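Local coordinates for CysQ, sulfite synthesis pathway protein (Bacteroides thetaiotaomicron VPI-5482, PDB 3B8B), which probably hydrolyses adenosine 3',5'-bisphosphate to AMP and phosphate with the help of magnesium, as a member of the inositol monophosphatase superfamily, at residues Y92-I103 and R273-N281. Sequence-based numbering, arbitrary orientation. Where two conformers were deposited one is given.
Sequences YAVRRGWDTLWI and RYNKEDLLN. With SO4 (sulfate ion), chain G.
Arg95 lays its guanidinium between the side chain of Leu279, whose CD2 covers one face, and the ring of Tyr92, whose CD1 lies against the opposite face. Its flat edge meets the segment 273-281 end-on: NH1 and NH2 of Arg95 both donate to Lys276 O, with Arg95 NH2 at 2.8 Å from that oxygen. Arg95 NH2 also reaches Asn275 OD1, at 2.8 Å, from above the amide plane. The chain of Arg95 runs extended from CG to NE, which carries the charged end past the oppositely directed Asn275. That amide answers in kind, Asn275 ND2 donating to Arg95 O at 2.9 Å in a nearly straight bond (171°). Since Trp98 N, closing the type I turn 95-98, approaches Arg95 O from the other face of the carbonyl, two donors hold this oxygen. CG of Asn275 stands anti to N (chi1 -161°), bringing both amide ends within range of Arg95. Replacing Arg95 by a leucine would probably leave Lys276 O and Asn275 OD1 without their donors and the loop less firmly tied to the turn. Farther out, Glu277 CA sits over the Tyr92 ring, 3.6 Å from its centroid, a CH-pi contact, while Arg96 CB covers the other face. Deeper in, Ile103 CD1 packs on Tyr274 CB (3.8 Å). Glu246 of helix 246-258 accepts a hydrogen bond from Asn275 N and forms a salt bridge with Lys276 NZ. The whole illustrates how one arginine, gripping a backbone carbonyl and a side-chain amide, can fasten a loop distant in sequence to a helix-turn-strand connection, here leading into strand 100-108, which carries predicted magnesium ligands of the inositol monophosphatase fold.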
ATOM      1  N   TYR A  92      17.629 -14.132   4.229  1.00 42.11           N
ATOM      2  CA  TYR A  92      16.740 -14.261   5.377  1.00 41.33           C
ATOM      3  C   TYR A  92      17.504 -14.255   6.694  1.00 40.36           C
ATOM      4  O   TYR A  92      17.044 -13.685   7.676  1.00 40.21           O
ATOM      5  CB  TYR A  92      15.926 -15.555   5.272  1.00 40.44           C
ATOM      6  CG  TYR A  92      14.971 -15.806   6.430  1.00 40.52           C
ATOM      7  CD1 TYR A  92      14.000 -14.866   6.767  1.00 39.68           C
ATOM      8  CD2 TYR A  92      15.019 -16.989   7.162  1.00 38.74           C
ATOM      9  CE1 TYR A  92      13.113 -15.091   7.805  1.00 39.52           C
ATOM     10  CE2 TYR A  92      14.143 -17.224   8.204  1.00 39.08           C
ATOM     11  CZ  TYR A  92      13.188 -16.265   8.521  1.00 39.69           C
ATOM     12  OH  TYR A  92      12.303 -16.474   9.551  1.00 40.01           O
ATOM     13  N   ALA A  93      18.669 -14.901   6.720  1.00 39.29           N
ATOM     14  CA  ALA A  93      19.477 -14.946   7.937  1.00 38.66           C
ATOM     15  C   ALA A  93      19.762 -13.548   8.499  1.00 37.95           C
ATOM     16  O   ALA A  93      19.783 -13.364   9.712  1.00 38.75           O
ATOM     17  CB  ALA A  93      20.773 -15.694   7.679  1.00 38.56           C
ATOM     18  N   VAL A  94      19.978 -12.573   7.617  1.00 36.78           N
ATOM     19  CA  VAL A  94      20.207 -11.183   8.022  1.00 36.10           C
ATOM     20  C   VAL A  94      18.956 -10.595   8.700  1.00 34.88           C
ATOM     21  O   VAL A  94      19.015 -10.084   9.823  1.00 35.45           O
ATOM     22  CB  VAL A  94      20.563 -10.285   6.788  1.00 36.57           C
ATOM     23  CG1 VAL A  94      20.741  -8.819   7.212  1.00 38.18           C
ATOM     24  CG2 VAL A  94      21.820 -10.808   6.065  1.00 38.93           C
ATOM     25  N   ARG A  95      17.823 -10.685   8.016  1.00 32.73           N
ATOM     26  CA  ARG A  95      16.611  -9.984   8.465  1.00 31.42           C
ATOM     27  C   ARG A  95      15.755 -10.753   9.474  1.00 30.47           C
ATOM     28  O   ARG A  95      14.905 -10.173  10.135  1.00 29.20           O
ATOM     29  CB  ARG A  95      15.771  -9.519   7.269  1.00 31.03           C
ATOM     30  CG  ARG A  95      15.284 -10.616   6.372  1.00 29.97           C
ATOM     31  CD  ARG A  95      14.471 -10.073   5.229  1.00 29.27           C
ATOM     32  NE  ARG A  95      14.145 -11.161   4.330  1.00 27.01           N
ATOM     33  CZ  ARG A  95      13.179 -12.045   4.539  1.00 26.45           C
ATOM     34  NH1 ARG A  95      12.998 -13.016   3.652  1.00 27.78           N
ATOM     35  NH2 ARG A  95      12.397 -11.980   5.615  1.00 24.63           N
ATOM     36  N   ARG A  96      15.988 -12.045   9.623  0.50 30.29           N
ATOM     37  CA  ARG A  96      15.169 -12.848  10.520  0.50 30.63           C
ATOM     38  C   ARG A  96      15.236 -12.359  11.980  0.50 30.49           C
ATOM     39  O   ARG A  96      14.314 -12.588  12.759  0.50 31.27           O
ATOM     40  CB  ARG A  96      15.595 -14.307  10.390  0.50 30.88           C
ATOM     41  CG  ARG A  96      14.951 -15.277  11.325  0.50 31.72           C
ATOM     42  CD  ARG A  96      15.741 -16.565  11.262  0.50 31.48           C
ATOM     43  NE  ARG A  96      14.999 -17.682  11.809  0.50 32.90           N
ATOM     44  CZ  ARG A  96      15.221 -18.955  11.508  0.50 33.20           C
ATOM     45  NH1 ARG A  96      16.183 -19.304  10.653  0.50 33.96           N
ATOM     46  NH2 ARG A  96      14.466 -19.891  12.065  0.50 34.69           N
ATOM     47  N   GLY A  97      16.319 -11.683  12.354  1.00 30.00           N
ATOM     48  CA  GLY A  97      16.432 -11.118  13.697  1.00 29.77           C
ATOM     49  C   GLY A  97      15.951  -9.686  13.847  1.00 29.40           C
ATOM     50  O   GLY A  97      16.096  -9.108  14.924  1.00 30.19           O
ATOM     51  N   TRP A  98      15.411  -9.104  12.781  1.00 28.18           N
ATOM     52  CA  TRP A  98      14.843  -7.754  12.845  1.00 28.08           C
ATOM     53  C   TRP A  98      13.421  -7.845  13.348  1.00 27.65           C
ATOM     54  O   TRP A  98      12.510  -8.193  12.565  1.00 29.87           O
ATOM     55  CB  TRP A  98      14.817  -7.112  11.462  1.00 28.55           C
ATOM     56  CG  TRP A  98      16.128  -6.916  10.814  1.00 28.59           C
ATOM     57  CD1 TRP A  98      17.373  -7.049  11.383  1.00 30.15           C
ATOM     58  CD2 TRP A  98      16.347  -6.511   9.459  1.00 29.24           C
ATOM     59  NE1 TRP A  98      18.340  -6.774  10.452  1.00 29.99           N
ATOM     60  CE2 TRP A  98      17.739  -6.430   9.267  1.00 30.80           C
ATOM     61  CE3 TRP A  98      15.499  -6.217   8.385  1.00 29.87           C
ATOM     62  CZ2 TRP A  98      18.305  -6.052   8.042  1.00 30.69           C
ATOM     63  CZ3 TRP A  98      16.061  -5.839   7.173  1.00 29.98           C
ATOM     64  CH2 TRP A  98      17.455  -5.775   7.011  1.00 30.37           C
ATOM     65  N   ASP A  99      13.198  -7.522  14.618  1.00 25.96           N
ATOM     66  CA  ASP A  99      11.842  -7.531  15.173  1.00 25.66           C
ATOM     67  C   ASP A  99      10.993  -6.376  14.633  1.00 24.16           C
ATOM     68  O   ASP A  99       9.770  -6.501  14.536  1.00 24.51           O
ATOM     69  CB  ASP A  99      11.866  -7.436  16.681  1.00 26.62           C
ATOM     70  CG  ASP A  99      12.567  -8.622  17.333  1.00 30.72           C
ATOM     71  OD1 ASP A  99      12.423  -9.769  16.835  1.00 35.56           O
ATOM     72  OD2 ASP A  99      13.256  -8.381  18.342  1.00 36.80           O
ATOM     73  N   THR A 100      11.646  -5.263  14.310  1.00 21.90           N
ATOM     74  CA  THR A 100      10.967  -4.103  13.736  1.00 22.06           C
ATOM     75  C   THR A 100      11.729  -3.687  12.494  1.00 21.40           C
ATOM     76  O   THR A 100      12.967  -3.566  12.511  1.00 21.11           O
ATOM     77  CB  THR A 100      10.862  -2.913  14.704  1.00 22.62           C
ATOM     78  OG1 THR A 100      10.315  -3.358  15.950  1.00 24.09           O
ATOM     79  CG2 THR A 100       9.996  -1.787  14.112  1.00 22.04           C
ATOM     80  N   LEU A 101      10.994  -3.527  11.399  1.00 20.11           N
ATOM     81  CA  LEU A 101      11.603  -3.209  10.117  1.00 19.50           C
ATOM     82  C   LEU A 101      10.627  -2.477   9.220  1.00 19.57           C
ATOM     83  O   LEU A 101       9.407  -2.605   9.371  1.00 19.49           O
ATOM     84  CB  LEU A 101      12.104  -4.474   9.410  1.00 20.00           C
ATOM     85  CG  LEU A 101      11.038  -5.409   8.817  1.00 20.07           C
ATOM     86  CD1 LEU A 101      11.662  -6.380   7.787  1.00 22.57           C
ATOM     87  CD2 LEU A 101      10.342  -6.178   9.920  1.00 21.80           C
ATOM     88  N   TRP A 102      11.180  -1.723   8.274  1.00 18.57           N
ATOM     89  CA  TRP A 102      10.397  -1.142   7.202  1.00 18.49           C
ATOM     90  C   TRP A 102      10.290  -2.171   6.081  1.00 18.86           C
ATOM     91  O   TRP A 102      11.271  -2.825   5.732  1.00 19.67           O
ATOM     92  CB  TRP A 102      11.070   0.100   6.637  1.00 18.41           C
ATOM     93  CG  TRP A 102      11.218   1.216   7.619  1.00 17.34           C
ATOM     94  CD1 TRP A 102      12.359   1.611   8.271  1.00 18.72           C
ATOM     95  CD2 TRP A 102      10.184   2.116   8.043  1.00 16.48           C
ATOM     96  NE1 TRP A 102      12.088   2.692   9.079  1.00 18.87           N
ATOM     97  CE2 TRP A 102      10.764   3.016   8.977  1.00 17.56           C
ATOM     98  CE3 TRP A 102       8.822   2.256   7.728  1.00 17.85           C
ATOM     99  CZ2 TRP A 102      10.027   4.048   9.574  1.00 16.96           C
ATOM    100  CZ3 TRP A 102       8.084   3.267   8.359  1.00 18.49           C
ATOM    101  CH2 TRP A 102       8.690   4.149   9.249  1.00 18.46           C
ATOM    102  N   ILE A 103       9.094  -2.299   5.517  1.00 18.60           N
ATOM    103  CA  ILE A 103       8.860  -3.130   4.335  1.00 18.87           C
ATOM    104  C   ILE A 103       8.265  -2.220   3.262  1.00 18.21           C
ATOM    105  O   ILE A 103       7.179  -1.622   3.453  1.00 18.90           O
ATOM    106  CB  ILE A 103       7.953  -4.339   4.616  1.00 19.03           C
ATOM    107  CG1 ILE A 103       8.523  -5.168   5.767  1.00 20.25           C
ATOM    108  CG2 ILE A 103       7.848  -5.218   3.341  1.00 19.03           C
ATOM    109  CD1 ILE A 103       7.799  -6.496   6.024  1.00 20.30           C
ATOM    110  N   ARG A 273       1.107 -12.471   7.632  1.00 19.20           N
ATOM    111  CA  ARG A 273       2.261 -12.232   8.515  1.00 20.69           C
ATOM    112  C   ARG A 273       3.446 -11.787   7.682  1.00 20.54           C
ATOM    113  O   ARG A 273       3.526 -12.085   6.495  1.00 20.26           O
ATOM    114  CB  ARG A 273       2.634 -13.512   9.276  1.00 21.89           C
ATOM    115  CG  ARG A 273       1.519 -14.115  10.102  1.00 25.85           C
ATOM    116  CD  ARG A 273       0.817 -13.063  10.940  1.00 32.35           C
ATOM    117  NE  ARG A 273      -0.097 -13.611  11.945  1.00 33.53           N
ATOM    118  CZ  ARG A 273      -0.745 -12.847  12.830  1.00 37.07           C
ATOM    119  NH1 ARG A 273      -0.574 -11.526  12.832  1.00 34.69           N
ATOM    120  NH2 ARG A 273      -1.555 -13.410  13.732  1.00 37.87           N
ATOM    121  N   TYR A 274       4.390 -11.095   8.321  1.00 19.50           N
ATOM    122  CA  TYR A 274       5.470 -10.434   7.603  1.00 18.97           C
ATOM    123  C   TYR A 274       6.855 -10.792   8.131  1.00 19.20           C
ATOM    124  O   TYR A 274       6.998 -11.411   9.205  1.00 19.12           O
ATOM    125  CB  TYR A 274       5.255  -8.918   7.597  1.00 18.56           C
ATOM    126  CG  TYR A 274       3.968  -8.554   6.889  1.00 18.81           C
ATOM    127  CD1 TYR A 274       2.750  -8.558   7.561  1.00 18.57           C
ATOM    128  CD2 TYR A 274       3.954  -8.291   5.518  1.00 17.92           C
ATOM    129  CE1 TYR A 274       1.539  -8.278   6.888  1.00 19.46           C
ATOM    130  CE2 TYR A 274       2.771  -8.013   4.856  1.00 17.94           C
ATOM    131  CZ  TYR A 274       1.563  -8.020   5.530  1.00 17.71           C
ATOM    132  OH  TYR A 274       0.395  -7.739   4.821  1.00 18.60           O
ATOM    133  N   ASN A 275       7.852 -10.431   7.324  1.00 19.45           N
ATOM    134  CA  ASN A 275       9.247 -10.780   7.526  1.00 19.72           C
ATOM    135  C   ASN A 275       9.423 -12.292   7.563  1.00 19.73           C
ATOM    136  O   ASN A 275      10.226 -12.836   8.326  1.00 20.23           O
ATOM    137  CB  ASN A 275       9.833 -10.127   8.776  1.00 19.90           C
ATOM    138  CG  ASN A 275      11.366 -10.100   8.741  1.00 20.61           C
ATOM    139  OD1 ASN A 275      11.955 -10.071   7.661  1.00 22.68           O
ATOM    140  ND2 ASN A 275      11.993 -10.064   9.904  1.00 20.10           N
ATOM    141  N   LYS A 276       8.663 -12.961   6.703  1.00 19.67           N
ATOM    142  CA  LYS A 276       8.694 -14.419   6.614  1.00 20.59           C
ATOM    143  C   LYS A 276       9.933 -14.878   5.857  1.00 22.19           C
ATOM    144  O   LYS A 276      10.568 -14.086   5.166  1.00 22.80           O
ATOM    145  CB  LYS A 276       7.448 -14.920   5.882  1.00 20.25           C
ATOM    146  CG  LYS A 276       6.114 -14.478   6.486  1.00 20.47           C
ATOM    147  CD  LYS A 276       4.939 -15.221   5.857  1.00 19.43           C
ATOM    148  CE  LYS A 276       5.010 -15.272   4.339  1.00 21.30           C
ATOM    149  NZ  LYS A 276       5.052 -13.887   3.697  1.00 19.91           N
ATOM    150  N   GLU A 277      10.242 -16.175   5.941  1.00 23.82           N
ATOM    151  CA  GLU A 277      11.350 -16.724   5.177  1.00 25.45           C
ATOM    152  C   GLU A 277      11.136 -16.513   3.688  1.00 24.25           C
ATOM    153  O   GLU A 277      12.059 -16.078   2.978  1.00 25.06           O
ATOM    154  CB  GLU A 277      11.574 -18.204   5.491  1.00 25.78           C
ATOM    155  CG  GLU A 277      12.774 -18.748   4.757  1.00 28.10           C
ATOM    156  CD  GLU A 277      13.309 -20.004   5.377  1.00 30.33           C
ATOM    157  OE1 GLU A 277      12.502 -20.757   5.993  1.00 35.64           O
ATOM    158  OE2 GLU A 277      14.538 -20.214   5.239  1.00 35.42           O
ATOM    159  N   ASP A 278       9.917 -16.764   3.232  1.00 23.04           N
ATOM    160  CA  ASP A 278       9.535 -16.506   1.863  1.00 23.10           C
ATOM    161  C   ASP A 278       8.677 -15.247   1.837  1.00 22.03           C
ATOM    162  O   ASP A 278       7.598 -15.202   2.460  1.00 20.93           O
ATOM    163  CB  ASP A 278       8.737 -17.668   1.288  1.00 23.29           C
ATOM    164  CG  ASP A 278       8.578 -17.583  -0.227  1.00 26.47           C
ATOM    165  OD1 ASP A 278       8.460 -16.494  -0.819  1.00 25.32           O
ATOM    166  OD2 ASP A 278       8.586 -18.664  -0.860  1.00 31.59           O
ATOM    167  N   LEU A 279       9.128 -14.232   1.102  1.00 21.90           N
ATOM    168  CA  LEU A 279       8.412 -12.959   1.028  1.00 21.72           C
ATOM    169  C   LEU A 279       7.131 -12.945   0.157  1.00 20.53           C
ATOM    170  O   LEU A 279       6.402 -11.947   0.097  1.00 20.00           O
ATOM    171  CB  LEU A 279       9.378 -11.848   0.591  1.00 21.99           C
ATOM    172  CG  LEU A 279      10.512 -11.585   1.593  1.00 23.08           C
ATOM    173  CD1 LEU A 279      11.488 -10.548   0.982  1.00 23.75           C
ATOM    174  CD2 LEU A 279       9.988 -11.105   2.975  1.00 22.97           C
ATOM    175  N   LEU A 280       6.819 -14.066  -0.503  1.00 20.47           N
ATOM    176  CA  LEU A 280       5.499 -14.235  -1.088  1.00 20.38           C
ATOM    177  C   LEU A 280       4.453 -14.265   0.014  1.00 19.89           C
ATOM    178  O   LEU A 280       4.656 -14.929   1.039  1.00 20.10           O
ATOM    179  CB  LEU A 280       5.394 -15.567  -1.854  1.00 20.86           C
ATOM    180  CG  LEU A 280       5.971 -15.574  -3.263  1.00 22.80           C
ATOM    181  CD1 LEU A 280       6.278 -16.997  -3.755  1.00 22.58           C
ATOM    182  CD2 LEU A 280       5.025 -14.872  -4.201  1.00 23.31           C
ATOM    183  N   ASN A 281       3.353 -13.563  -0.226  1.00 19.40           N
ATOM    184  CA  ASN A 281       2.121 -13.728   0.552  1.00 19.27           C
ATOM    185  C   ASN A 281       1.382 -14.944   0.008  1.00 19.99           C
ATOM    186  O   ASN A 281       1.333 -15.125  -1.220  1.00 19.53           O
ATOM    187  CB  ASN A 281       1.149 -12.546   0.390  1.00 19.46           C
ATOM    188  CG  ASN A 281       1.664 -11.215   0.931  1.00 19.31           C
ATOM    189  OD1 ASN A 281       1.500 -10.144   0.267  1.00 21.78           O
ATOM    190  ND2 ASN A 281       2.215 -11.233   2.111  1.00 15.48           N
TER
HETATM  191  S   SO4 G 274       8.310 -18.134   8.262  1.00 67.90           S
HETATM  192  O1  SO4 G 274       7.306 -18.595   7.294  1.00 68.86           O
HETATM  193  O2  SO4 G 274       7.769 -17.046   9.088  1.00 69.50           O
HETATM  194  O3  SO4 G 274       9.480 -17.639   7.559  1.00 67.52           O
HETATM  195  O4  SO4 G 274       8.710 -19.258   9.115  1.00 69.97           O
HETATM  196  O   HOH W   1      11.431 -13.585  10.628  1.00 49.62           O
HETATM  197  O   HOH W   2      10.507 -10.446  12.319  1.00 35.62           O